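Local coordinates for interphotoreceptor retinoid-binding protein (Xenopus laevis, PDB 1J7X) that probably binds retinoids and carries them through the interphotoreceptor matrix of the retina, here represented by one functional unit of the larger protein, at residues G106-L111 with T140-I145; P61-K66 with T257-N262; M90-V95 with A126-N131; V207-Q212 with E235-N240. All blocks are in the same frame, centred on the assembly; numbering follows the deposited sequence.

Contact 1: residues G106-L111 with T140-I145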
loop_
_atom_site.group_PDB
_atom_site.type_symbol
_atom_site.label_atom_id
_atom_site.label_comp_id
_atom_site.label_asym_id
_atom_site.label_seq_id
_atom_site.Cartn_x
_atom_site.Cartn_y
_atom_site.Cartn_z
ATOM N N GLY A 106 -29.889 2.473 -9.380
ATOM C CA GLY A 106 -29.399 1.428 -10.217
ATOM C C GLY A 106 -28.872 0.300 -9.408
ATOM O O GLY A 106 -28.296 -0.620 -9.980
ATOM N N ASN A 107 -29.105 0.350 -8.083
ATOM C CA ASN A 107 -28.680 -0.742 -7.184
ATOM C C ASN A 107 -27.129 -0.931 -7.163
ATOM O O ASN A 107 -26.668 -2.011 -7.272
ATOM C CB ASN A 107 -29.286 -2.064 -7.585
ATOM C CG ASN A 107 -29.194 -3.099 -6.504
ATOM O OD1 ASN A 107 -29.163 -2.752 -5.310
ATOM N ND2 ASN A 107 -29.189 -4.365 -6.906
ATOM N N ILE A 108 -26.395 0.161 -7.073
ATOM C CA ILE A 108 -24.940 0.105 -7.041
ATOM C C ILE A 108 -24.578 0.482 -5.596
ATOM O O ILE A 108 -24.938 1.415 -5.188
ATOM C CB ILE A 108 -24.357 1.208 -7.928
ATOM C CG1 ILE A 108 -24.682 1.052 -9.428
ATOM C CG2 ILE A 108 -22.847 1.371 -7.710
ATOM C CD1 ILE A 108 -24.079 -0.103 -9.846
ATOM N N GLY A 109 -23.818 -0.345 -4.914
ATOM C CA GLY A 109 -23.410 -0.110 -3.554
ATOM C C GLY A 109 -22.281 0.905 -3.547
ATOM O O GLY A 109 -21.394 0.809 -4.452
ATOM N N TYR A 110 -22.289 1.793 -2.560
ATOM C CA TYR A 110 -21.242 2.765 -2.367
ATOM C C TYR A 110 -20.700 2.628 -0.932
ATOM O O TYR A 110 -21.523 2.636 0.053
ATOM C CB TYR A 110 -21.765 4.196 -2.525
ATOM C CG TYR A 110 -20.711 5.261 -2.224
ATOM C CD1 TYR A 110 -19.714 5.588 -3.188
ATOM C CD2 TYR A 110 -20.659 5.884 -1.001
ATOM C CE1 TYR A 110 -18.753 6.571 -2.899
ATOM C CE2 TYR A 110 -19.674 6.774 -0.737
ATOM C CZ TYR A 110 -18.718 7.154 -1.674
ATOM O OH TYR A 110 -17.810 8.115 -1.381
ATOM N N LEU A 111 -19.411 2.332 -0.804
ATOM C CA LEU A 111 -18.735 2.142 0.506
ATOM C C LEU A 111 -17.572 3.065 0.580
ATOM O O LEU A 111 -16.660 3.032 -0.264
ATOM C CB LEU A 111 -18.230 0.715 0.655
ATOM C CG LEU A 111 -17.320 0.411 1.793
ATOM C CD1 LEU A 111 -17.917 0.798 3.114
ATOM C CD2 LEU A 111 -17.001 -0.992 1.757
ATOM N N THR A 140 -27.005 -5.252 -3.517
ATOM C CA THR A 140 -26.422 -4.685 -4.761
ATOM C C THR A 140 -25.766 -5.663 -5.728
ATOM O O THR A 140 -25.338 -6.771 -5.364
ATOM C CB THR A 140 -25.437 -3.592 -4.391
ATOM O OG1 THR A 140 -24.277 -4.142 -3.740
ATOM C CG2 THR A 140 -26.063 -2.586 -3.427
ATOM N N GLU A 141 -25.615 -5.264 -7.008
ATOM C CA GLU A 141 -25.057 -6.143 -7.970
ATOM C C GLU A 141 -23.612 -5.661 -8.294
ATOM O O GLU A 141 -22.832 -6.391 -8.843
ATOM C CB GLU A 141 -25.899 -6.128 -9.234
ATOM C CG GLU A 141 -27.193 -6.939 -9.087
ATOM C CD GLU A 141 -26.923 -8.340 -8.595
ATOM O OE1 GLU A 141 -25.875 -8.915 -8.942
ATOM O OE2 GLU A 141 -27.732 -8.912 -7.825
ATOM N N ASN A 142 -23.322 -4.448 -7.929
ATOM C CA ASN A 142 -21.968 -3.893 -8.133
ATOM C C ASN A 142 -21.627 -3.010 -6.917
ATOM O O ASN A 142 -22.536 -2.532 -6.191
ATOM C CB ASN A 142 -21.953 -3.016 -9.367
ATOM C CG ASN A 142 -22.007 -3.814 -10.622
ATOM O OD1 ASN A 142 -21.052 -4.510 -10.975
ATOM N ND2 ASN A 142 -23.151 -3.733 -11.301
ATOM N N LEU A 143 -20.347 -2.883 -6.617
ATOM C CA LEU A 143 -19.913 -2.113 -5.445
ATOM C C LEU A 143 -18.781 -1.186 -5.803
ATOM O O LEU A 143 -17.840 -1.550 -6.472
ATOM C CB LEU A 143 -19.429 -3.063 -4.354
ATOM C CG LEU A 143 -18.831 -2.389 -3.115
ATOM C CD1 LEU A 143 -19.955 -1.656 -2.365
ATOM C CD2 LEU A 143 -18.189 -3.324 -2.113
ATOM N N ILE A 144 -18.892 0.027 -5.351
ATOM C CA ILE A 144 -17.872 1.063 -5.525
ATOM C C ILE A 144 -17.244 1.285 -4.203
ATOM O O ILE A 144 -17.937 1.727 -3.300
ATOM C CB ILE A 144 -18.447 2.394 -6.050
ATOM C CG1 ILE A 144 -18.899 2.219 -7.514
ATOM C CG2 ILE A 144 -17.432 3.452 -6.021
ATOM C CD1 ILE A 144 -19.774 1.058 -7.777
ATOM N N ILE A 145 -15.955 1.058 -4.040
ATOM C CA ILE A 145 -15.266 1.292 -2.784
ATOM C C ILE A 145 -14.442 2.558 -2.998
ATOM O O ILE A 145 -13.535 2.592 -3.859
ATOM C CB ILE A 145 -14.365 0.067 -2.433
ATOM C CG1 ILE A 145 -15.135 -1.247 -2.435
ATOM C CG2 ILE A 145 -13.592 0.358 -1.104
ATOM C CD1 ILE A 145 -14.225 -2.426 -2.071
#
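With CG turned anti to the backbone N (chi1 175°), Leu143 reaches over the neighbouring strand and sets CD1 3.5 Å from Gly109 O. A similar first torsion at Asn107 (chi1 -164°) carries its amide obliquely across Thr140, where OD1 lies 3.4 Å from Thr140 CA. Thr140 meets Gly109 with its methyl, CG2 being 3.5 Å from Gly109 N. A beta carbon on Gly109 would come within 3.1 Å of both Leu143 CD1 and Thr140 OG1, which is consistent with glycine at this point.

The two strands run parallel as the outer limbs of a beta-alpha-beta unit whose helix is 119-137. Gly109 N donates to Asn142 O (2.8 Å), Ile144 N to Gly109 O (2.8 Å) and Leu111 N to Ile144 O (3.0 Å). The weak bond from Glu141 N to Asn107 O lies at the start, where Asn107 and Ile108 form a G1 bulge. On one side of the sheet Ile108 CD1 rests on Asn142 CB and Tyr110 meets Ile144 obliquely; on the other, Leu111 CB packs against Leu143 CD1. Ile295 of helix 287-296 covers Ile108 and Ile144, and Phe165 covers Leu143 and Ile145. Asn107 ND2 bonds to Ile139 O, the Thr140 hydroxyl to Ile137 O and Tyr199 OH, and the Tyr110 hydroxyl to Asp146 OD2.

The chemistry is thus divided: main-chain bonds join the two strands, largely apolar side chains pack on both faces, and the polar groups of Asn107, Thr140 and Tyr110 find partners beyond the paired segments, close by in the chain for Asn107 and Tyr110 but also far along it for Thr140.

Contact 2: residues P61-K66 with T257-N262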
loop_
_atom_site.group_PDB
_atom_site.type_symbol
_atom_site.label_atom_id
_atom_site.label_comp_id
_atom_site.label_asym_id
_atom_site.label_seq_id
_atom_site.Cartn_x
_atom_site.Cartn_y
_atom_site.Cartn_z
ATOM N N PRO A 61 13.396 2.666 -7.589
ATOM C CA PRO A 61 13.154 4.014 -7.085
ATOM C C PRO A 61 12.978 4.202 -5.545
ATOM O O PRO A 61 13.054 5.328 -5.060
ATOM C CB PRO A 61 11.823 4.460 -7.815
ATOM C CG PRO A 61 11.679 3.571 -8.940
ATOM C CD PRO A 61 12.366 2.220 -8.540
ATOM N N ARG A 62 12.785 3.107 -4.827
ATOM C CA ARG A 62 12.586 3.155 -3.391
ATOM C C ARG A 62 13.899 3.476 -2.642
ATOM O O ARG A 62 13.883 4.038 -1.574
ATOM C CB ARG A 62 12.008 1.827 -2.905
ATOM C CG ARG A 62 10.681 1.386 -3.507
ATOM C CD ARG A 62 10.301 0.018 -3.091
ATOM N NE ARG A 62 11.324 -0.947 -3.514
ATOM C CZ ARG A 62 11.423 -2.147 -3.047
ATOM N NH1 ARG A 62 10.460 -2.656 -2.289
ATOM N NH2 ARG A 62 12.463 -2.868 -3.387
ATOM N N LEU A 63 15.040 3.095 -3.241
ATOM C CA LEU A 63 16.347 3.278 -2.699
ATOM C C LEU A 63 16.781 4.615 -3.171
ATOM O O LEU A 63 17.095 4.816 -4.358
ATOM C CB LEU A 63 17.278 2.175 -3.235
ATOM C CG LEU A 63 18.728 2.267 -2.955
ATOM C CD1 LEU A 63 18.869 2.259 -1.432
ATOM C CD2 LEU A 63 19.532 1.123 -3.626
ATOM N N VAL A 64 16.866 5.561 -2.254
ATOM C CA VAL A 64 17.265 6.888 -2.599
ATOM C C VAL A 64 17.944 7.709 -1.492
ATOM O O VAL A 64 17.530 7.677 -0.315
ATOM C CB VAL A 64 16.039 7.714 -3.137
ATOM C CG1 VAL A 64 14.897 7.554 -2.200
ATOM C CG2 VAL A 64 16.374 9.178 -3.414
ATOM N N LEU A 65 18.997 8.370 -1.883
ATOM C CA LEU A 65 19.699 9.276 -1.003
ATOM C C LEU A 65 19.032 10.606 -1.068
ATOM O O LEU A 65 18.759 11.138 -2.160
ATOM C CB LEU A 65 21.154 9.465 -1.375
ATOM C CG LEU A 65 22.112 8.314 -0.973
ATOM C CD1 LEU A 65 22.141 7.166 -1.905
ATOM C CD2 LEU A 65 23.623 8.836 -0.878
ATOM N N LYS A 66 18.789 11.165 0.101
ATOM C CA LYS A 66 18.132 12.453 0.105
ATOM C C LYS A 66 18.692 13.319 1.293
ATOM O O LYS A 66 19.353 12.809 2.224
ATOM C CB LYS A 66 16.646 12.290 0.369
ATOM C CG LYS A 66 15.866 11.571 -0.726
ATOM C CD LYS A 66 14.383 11.575 -0.357
ATOM C CE LYS A 66 13.584 10.931 -1.403
ATOM N NZ LYS A 66 12.137 10.960 -1.004
ATOM N N THR A 257 17.098 6.229 2.196
ATOM C CA THR A 257 15.934 5.416 2.396
ATOM C C THR A 257 16.104 4.196 1.639
ATOM O O THR A 257 16.466 4.227 0.438
ATOM C CB THR A 257 14.615 6.099 1.843
ATOM O OG1 THR A 257 14.433 7.338 2.468
ATOM C CG2 THR A 257 13.386 5.238 2.166
ATOM N N VAL A 258 16.002 3.114 2.370
ATOM C CA VAL A 258 16.228 1.789 1.829
ATOM C C VAL A 258 15.064 0.840 1.954
ATOM O O VAL A 258 14.521 0.644 3.049
ATOM C CB VAL A 258 17.475 1.139 2.528
ATOM C CG1 VAL A 258 17.723 -0.210 1.957
ATOM C CG2 VAL A 258 18.666 2.031 2.377
ATOM N N PRO A 259 14.609 0.253 0.838
ATOM C CA PRO A 259 13.530 -0.700 0.968
ATOM C C PRO A 259 14.022 -1.946 1.628
ATOM O O PRO A 259 14.982 -2.456 1.169
ATOM C CB PRO A 259 13.105 -0.950 -0.475
ATOM C CG PRO A 259 14.401 -0.699 -1.259
ATOM C CD PRO A 259 14.977 0.465 -0.573
ATOM N N ILE A 260 13.459 -2.319 2.769
ATOM C CA ILE A 260 13.878 -3.522 3.477
ATOM C C ILE A 260 12.939 -4.662 3.192
ATOM O O ILE A 260 13.202 -5.796 3.516
ATOM C CB ILE A 260 13.919 -3.280 4.974
ATOM C CG1 ILE A 260 12.457 -3.001 5.484
ATOM C CG2 ILE A 260 14.826 -2.098 5.366
ATOM C CD1 ILE A 260 12.352 -2.930 6.999
ATOM N N ILE A 261 11.825 -4.399 2.508
ATOM C CA ILE A 261 10.910 -5.439 2.221
ATOM C C ILE A 261 10.565 -5.487 0.785
ATOM O O ILE A 261 10.322 -4.405 0.157
ATOM C CB ILE A 261 9.598 -5.098 3.026
ATOM C CG1 ILE A 261 9.754 -5.458 4.483
ATOM C CG2 ILE A 261 8.424 -5.819 2.442
ATOM C CD1 ILE A 261 8.720 -4.893 5.402
ATOM N N ASN A 262 10.402 -6.658 0.232
ATOM C CA ASN A 262 9.944 -6.811 -1.131
ATOM C C ASN A 262 8.552 -7.381 -1.035
ATOM O O ASN A 262 8.273 -8.216 -0.117
ATOM C CB ASN A 262 10.880 -7.741 -1.980
ATOM C CG ASN A 262 11.889 -6.923 -2.793
ATOM O OD1 ASN A 262 11.637 -5.697 -3.053
ATOM N ND2 ASN A 262 13.055 -7.462 -3.020
HETATM O O HOH W 1 16.842 9.488 1.894
#
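The pairing of Val64 with Thr257 is an antiparallel strand contact, a hydrogen-bonded pair that ties the short strand 64-67, following helix 43-58, to the long strand 254-265 of the antiparallel sheet. Val64 N donates to Thr257 O (3.0 Å) and Thr257 N to Val64 O (2.9 Å), and a water also donates to Val64 O. Next to this pair, Leu63 lies side by side with Val258, CD1 against CG2, with Leu15 and Ile14 of helix 2-18 packing on them.

Arg62 then reaches along the second strand. Its chain bends at chi3 (-60°), which brings one face of the guanidinium against Pro259, whose CB sits 3.3 Å above the guanidinium plane, over its centre. The group lies nearly coplanar with the amide of Asn262, the planes 7° apart, and NE forms a salt bridge with Asp60. Cutting this side chain back to an alanine would probably uncover the Pro259 ring and leave both the Asp60 carboxylate and Asn262 OD1 without their mate. NH1 makes weak bonds to Ile261 O and Asn262 OD1, whereas Arg62 NH2 donates to Asn262 OD1 at 3.0 Å, with an N-H...O angle of 142°.

Contact 3: residues M90-V95 with A126-N131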
loop_
_atom_site.group_PDB
_atom_site.type_symbol
_atom_site.label_atom_id
_atom_site.label_comp_id
_atom_site.label_asym_id
_atom_site.label_seq_id
_atom_site.Cartn_x
_atom_site.Cartn_y
_atom_site.Cartn_z
HETATM N N MSE A 90 -22.253 2.630 21.646
HETATM C CA MSE A 90 -21.183 3.515 21.183
HETATM C C MSE A 90 -20.334 2.883 20.068
HETATM O O MSE A 90 -19.956 3.569 19.132
HETATM C CB MSE A 90 -20.279 3.937 22.313
HETATM C CG MSE A 90 -20.926 4.990 23.211
HETATM SE SE MSE A 90 -19.629 5.803 24.398
HETATM C CE MSE A 90 -19.614 4.455 25.640
ATOM N N LEU A 91 -20.036 1.594 20.185
ATOM C CA LEU A 91 -19.287 0.909 19.144
ATOM C C LEU A 91 -20.068 0.989 17.837
ATOM O O LEU A 91 -19.467 1.258 16.811
ATOM C CB LEU A 91 -19.044 -0.571 19.538
ATOM C CG LEU A 91 -17.948 -0.775 20.551
ATOM C CD1 LEU A 91 -17.839 -2.242 21.034
ATOM C CD2 LEU A 91 -16.659 -0.361 19.988
ATOM N N GLN A 92 -21.390 0.668 17.853
ATOM C CA GLN A 92 -22.172 0.704 16.569
ATOM C C GLN A 92 -22.162 2.122 16.029
ATOM O O GLN A 92 -21.972 2.333 14.835
ATOM C CB GLN A 92 -23.657 0.231 16.791
ATOM C CG GLN A 92 -24.438 0.169 15.519
ATOM C CD GLN A 92 -23.894 -0.897 14.554
ATOM O OE1 GLN A 92 -24.012 -2.114 14.822
ATOM N NE2 GLN A 92 -23.107 -0.428 13.508
ATOM N N ALA A 93 -22.255 3.103 16.933
ATOM C CA ALA A 93 -22.276 4.503 16.526
ATOM C C ALA A 93 -20.935 4.885 15.838
ATOM O O ALA A 93 -20.947 5.597 14.811
ATOM C CB ALA A 93 -22.484 5.379 17.723
ATOM N N LEU A 94 -19.806 4.436 16.419
ATOM C CA LEU A 94 -18.486 4.682 15.874
ATOM C C LEU A 94 -18.343 4.048 14.468
ATOM O O LEU A 94 -17.912 4.688 13.476
ATOM C CB LEU A 94 -17.513 4.105 16.793
ATOM C CG LEU A 94 -16.018 4.277 16.371
ATOM C CD1 LEU A 94 -15.713 5.753 16.131
ATOM C CD2 LEU A 94 -15.074 3.655 17.380
ATOM N N VAL A 95 -18.731 2.783 14.392
ATOM C CA VAL A 95 -18.665 2.051 13.129
ATOM C C VAL A 95 -19.506 2.853 12.095
ATOM O O VAL A 95 -19.108 2.978 10.910
ATOM C CB VAL A 95 -19.120 0.621 13.267
ATOM C CG1 VAL A 95 -19.427 0.004 11.884
ATOM C CG2 VAL A 95 -18.053 -0.181 14.030
ATOM N N ALA A 126 -15.792 -5.720 14.372
ATOM C CA ALA A 126 -16.383 -6.632 13.347
ATOM C C ALA A 126 -17.871 -6.883 13.468
ATOM O O ALA A 126 -18.529 -6.800 12.466
ATOM C CB ALA A 126 -15.654 -7.972 13.310
ATOM N N PRO A 127 -18.392 -7.174 14.656
ATOM C CA PRO A 127 -19.818 -7.455 14.812
ATOM C C PRO A 127 -20.704 -6.290 14.342
ATOM O O PRO A 127 -21.734 -6.491 13.839
ATOM C CB PRO A 127 -19.957 -7.715 16.344
ATOM C CG PRO A 127 -18.638 -8.218 16.696
ATOM C CD PRO A 127 -17.707 -7.365 15.934
ATOM N N PHE A 128 -20.218 -5.110 14.481
ATOM C CA PHE A 128 -20.969 -3.880 14.136
ATOM C C PHE A 128 -20.797 -3.589 12.661
ATOM O O PHE A 128 -21.739 -2.991 12.059
ATOM C CB PHE A 128 -20.461 -2.737 15.021
ATOM C CG PHE A 128 -20.542 -3.124 16.536
ATOM C CD1 PHE A 128 -21.754 -3.144 17.176
ATOM C CD2 PHE A 128 -19.449 -3.531 17.203
ATOM C CE1 PHE A 128 -21.869 -3.520 18.574
ATOM C CE2 PHE A 128 -19.516 -3.959 18.582
ATOM C CZ PHE A 128 -20.735 -3.941 19.245
ATOM N N ILE A 129 -19.623 -3.950 12.111
ATOM C CA ILE A 129 -19.375 -3.738 10.696
ATOM C C ILE A 129 -20.334 -4.603 9.880
ATOM O O ILE A 129 -20.817 -4.244 8.741
ATOM C CB ILE A 129 -17.916 -4.015 10.307
ATOM C CG1 ILE A 129 -17.107 -3.033 11.029
ATOM C CG2 ILE A 129 -17.801 -3.832 8.788
ATOM C CD1 ILE A 129 -15.617 -3.330 10.846
ATOM N N VAL A 130 -20.725 -5.703 10.482
ATOM C CA VAL A 130 -21.736 -6.520 9.818
ATOM C C VAL A 130 -23.005 -5.745 9.475
ATOM O O VAL A 130 -23.594 -5.901 8.370
ATOM C CB VAL A 130 -22.132 -7.737 10.674
ATOM C CG1 VAL A 130 -23.341 -8.423 10.095
ATOM C CG2 VAL A 130 -20.968 -8.725 10.827
ATOM N N ASN A 131 -23.468 -4.946 10.447
ATOM C CA ASN A 131 -24.692 -4.194 10.303
ATOM C C ASN A 131 -24.482 -2.971 9.393
ATOM O O ASN A 131 -25.330 -2.623 8.607
ATOM C CB ASN A 131 -25.143 -3.669 11.688
ATOM C CG ASN A 131 -25.548 -4.785 12.607
ATOM O OD1 ASN A 131 -26.138 -5.763 12.138
ATOM N ND2 ASN A 131 -25.251 -4.648 13.922
#
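Leu91 lies over one face of the Phe128 ring, its CB 3.8 Å from the ring centroid in a CH-pi contact, and its CD1 touches Phe128 CE2 at 3.4 Å. Pro127 CB stands over the opposite face. Beside the ring, Val95 CG2 packs on Phe128 CB (3.6 Å) and Val95 CG1 on Ile129 CG1 (3.9 Å).

Gln92 adds a polar contact at the ring edge. Its chain bends at chi2 (65°), which folds the amide back beside the ring, OE1 lying in the ring plane, 3.4 Å from Phe128 CD1. The same OE1 accepts from Asn131 ND2 at 3.0 Å, nearly straight at 173°. NE2 donates to Phe128 O (3.2 Å), approaching above the carbonyl plane, and also bonds to Asn96 OD1, a turn later in its own helix. Shortened to an alanine, this position would probably lose both cross-links, leaving Asn131 ND2 without this acceptor and the ring edge uncovered.

Further out, Leu125 packs on both Leu91 and Val95, and Trp134 on Ile129. The segments 90-95 and 126-131 cross at -57°, their axes 9.0 Å apart at closest approach: helix 88-98 leads into the hairpin of strands 100-104 and 108-112, and helix 119-137 leaves it, consistent with the beta-beta-alpha unit of the crotonase-like spiral.

Contact 4: residues V207-Q212 with E235-N240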
loop_
_atom_site.group_PDB
_atom_site.type_symbol
_atom_site.label_atom_id
_atom_site.label_comp_id
_atom_site.label_asym_id
_atom_site.label_seq_id
_atom_site.Cartn_x
_atom_site.Cartn_y
_atom_site.Cartn_z
ATOM N N VAL A 207 -12.793 0.329 -7.337
ATOM C CA VAL A 207 -12.091 1.040 -6.284
ATOM C C VAL A 207 -11.622 2.367 -6.753
ATOM O O VAL A 207 -10.966 2.451 -7.788
ATOM C CB VAL A 207 -10.895 0.237 -5.803
ATOM C CG1 VAL A 207 -10.238 0.929 -4.694
ATOM C CG2 VAL A 207 -11.363 -1.143 -5.361
ATOM N N LEU A 208 -12.033 3.423 -6.096
ATOM C CA LEU A 208 -11.704 4.787 -6.438
ATOM C C LEU A 208 -10.459 5.198 -5.699
ATOM O O LEU A 208 -10.369 5.083 -4.461
ATOM C CB LEU A 208 -12.851 5.756 -6.109
ATOM C CG LEU A 208 -14.248 5.386 -6.611
ATOM C CD1 LEU A 208 -15.156 6.588 -6.370
ATOM C CD2 LEU A 208 -14.300 4.943 -7.996
ATOM N N THR A 209 -9.485 5.799 -6.421
ATOM C CA THR A 209 -8.276 6.257 -5.803
ATOM C C THR A 209 -7.920 7.691 -6.128
ATOM O O THR A 209 -8.357 8.203 -7.159
ATOM C CB THR A 209 -7.044 5.388 -6.282
ATOM O OG1 THR A 209 -6.971 5.543 -7.727
ATOM C CG2 THR A 209 -7.247 3.915 -5.874
ATOM N N SER A 210 -7.127 8.291 -5.281
ATOM C CA SER A 210 -6.574 9.647 -5.446
ATOM C C SER A 210 -5.091 9.641 -5.105
ATOM O O SER A 210 -4.566 8.711 -4.485
ATOM C CB SER A 210 -7.256 10.730 -4.547
ATOM O OG SER A 210 -6.897 10.690 -3.216
ATOM N N HIS A 211 -4.429 10.794 -5.385
ATOM C CA HIS A 211 -3.072 10.994 -4.996
ATOM C C HIS A 211 -2.887 10.997 -3.507
ATOM O O HIS A 211 -1.774 10.890 -3.044
ATOM C CB HIS A 211 -2.533 12.295 -5.549
ATOM C CG HIS A 211 -3.226 13.520 -4.999
ATOM N ND1 HIS A 211 -2.694 14.274 -3.965
ATOM C CD2 HIS A 211 -4.362 14.151 -5.374
ATOM C CE1 HIS A 211 -3.521 15.265 -3.682
ATOM N NE2 HIS A 211 -4.550 15.195 -4.500
ATOM N N GLN A 212 -3.961 11.184 -2.734
ATOM C CA GLN A 212 -3.882 11.127 -1.289
ATOM C C GLN A 212 -3.996 9.683 -0.740
ATOM O O GLN A 212 -3.613 9.421 0.380
ATOM C CB GLN A 212 -4.946 11.981 -0.618
ATOM C CG GLN A 212 -4.780 13.456 -0.965
ATOM C CD GLN A 212 -6.078 14.235 -0.756
ATOM O OE1 GLN A 212 -6.810 13.955 0.205
ATOM N NE2 GLN A 212 -6.392 15.197 -1.679
ATOM N N GLU A 235 -6.765 8.553 -9.633
ATOM C CA GLU A 235 -5.410 9.053 -9.787
ATOM C C GLU A 235 -4.372 8.001 -9.336
ATOM O O GLU A 235 -4.617 7.152 -8.499
ATOM C CB GLU A 235 -5.211 10.299 -9.013
ATOM C CG GLU A 235 -6.206 11.414 -9.400
ATOM C CD GLU A 235 -6.177 12.569 -8.462
ATOM O OE1 GLU A 235 -5.726 12.451 -7.274
ATOM O OE2 GLU A 235 -6.749 13.648 -8.833
ATOM N N ILE A 236 -3.132 8.197 -9.768
ATOM C CA ILE A 236 -2.036 7.376 -9.276
ATOM C C ILE A 236 -1.892 7.763 -7.791
ATOM O O ILE A 236 -1.999 8.954 -7.404
ATOM C CB ILE A 236 -0.717 7.728 -10.033
ATOM C CG1 ILE A 236 -0.853 7.292 -11.437
ATOM C CG2 ILE A 236 0.430 7.112 -9.400
ATOM C CD1 ILE A 236 0.162 7.983 -12.399
ATOM N N THR A 237 -1.714 6.780 -6.944
ATOM C CA THR A 237 -1.712 7.012 -5.508
ATOM C C THR A 237 -0.428 7.622 -4.963
ATOM O O THR A 237 0.515 7.818 -5.742
ATOM C CB THR A 237 -2.120 5.746 -4.763
ATOM O OG1 THR A 237 -1.177 4.713 -4.929
ATOM C CG2 THR A 237 -3.502 5.186 -5.325
ATOM N N SER A 238 -0.387 7.877 -3.660
ATOM C CA SER A 238 0.672 8.645 -3.066
ATOM C C SER A 238 2.037 8.019 -3.121
ATOM O O SER A 238 2.947 8.736 -3.080
ATOM C CB SER A 238 0.321 8.983 -1.597
ATOM O OG SER A 238 0.403 7.855 -0.801
ATOM N N GLY A 239 2.149 6.694 -3.218
ATOM C CA GLY A 239 3.418 6.012 -3.202
ATOM C C GLY A 239 4.039 5.944 -1.866
ATOM O O GLY A 239 5.300 5.928 -1.720
ATOM N N ASN A 240 3.238 5.940 -0.812
ATOM C CA ASN A 240 3.771 5.847 0.533
ATOM C C ASN A 240 3.442 4.519 1.084
ATOM O O ASN A 240 2.331 4.336 1.538
ATOM C CB ASN A 240 3.106 6.904 1.431
ATOM C CG ASN A 240 3.376 8.357 0.984
ATOM O OD1 ASN A 240 2.680 9.283 1.420
ATOM N ND2 ASN A 240 4.367 8.545 0.106
#
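An ST turn at Ser210, just past the end of strand 204-209, packs against the loop that follows strand 231-234, so that the exits of two neighbouring parallel strands of the mixed sheet are fastened together. In the turn, Ser210 OG accepts from Gln212 N (3.0 Å) and is also bonded to Arg148 O.

Thr209 starts the crossing: its O accepts from Glu235 N (3.0 Å), which approaches from above the carbonyl plane. In return its hydroxyl OG1, placed between backbone N and carbonyl carbon (chi1 60°), donates to Glu235 O at 3.0 Å. The residue thus clasps the peptide on both sides of Glu235. Beyond it, Thr209 CB meets the methyl CG2 of Thr237 at 3.7 Å. Glu235 reaches out, extended, beside the imidazole of His211, and OE1 accepts from His211 N, though the place of that oxygen is less sure; OE2 is held by Ala284 N.

Glu218 of helix 216-226 also holds the loop, taking bonds from Thr237 OG1, Gly239 N and Asn240 N. Across the turn, CA-H...O contacts add to the hold, with Thr237 CA 3.5 Å from Ser210 O and His211 CA 3.3 Å from Ile236 O.

Contact 1 is the buried core of the group, a parallel strand pair whose peptides bond to each other between largely apolar faces. Contact 4 adjoins it in the same sheet: Ile145 O probably accepts a bond from Leu208 N, and Ile144 packs on Leu208, but the groups that meet across contact 4 are mainly polar, and it lies nearer the centre of the chain, where strands give way to loops. Contact 3 shares the beta-alpha-beta unit of contact 1 through helix 119-137, and mixes a ring packed between aliphatic groups with an amide network toward the surface. Contact 2 sits across the chain's centre, about 38 Å from contact 1 between centres, pairing strands of a separate, antiparallel sheet by backbone bonds, with an arginine extending the hold.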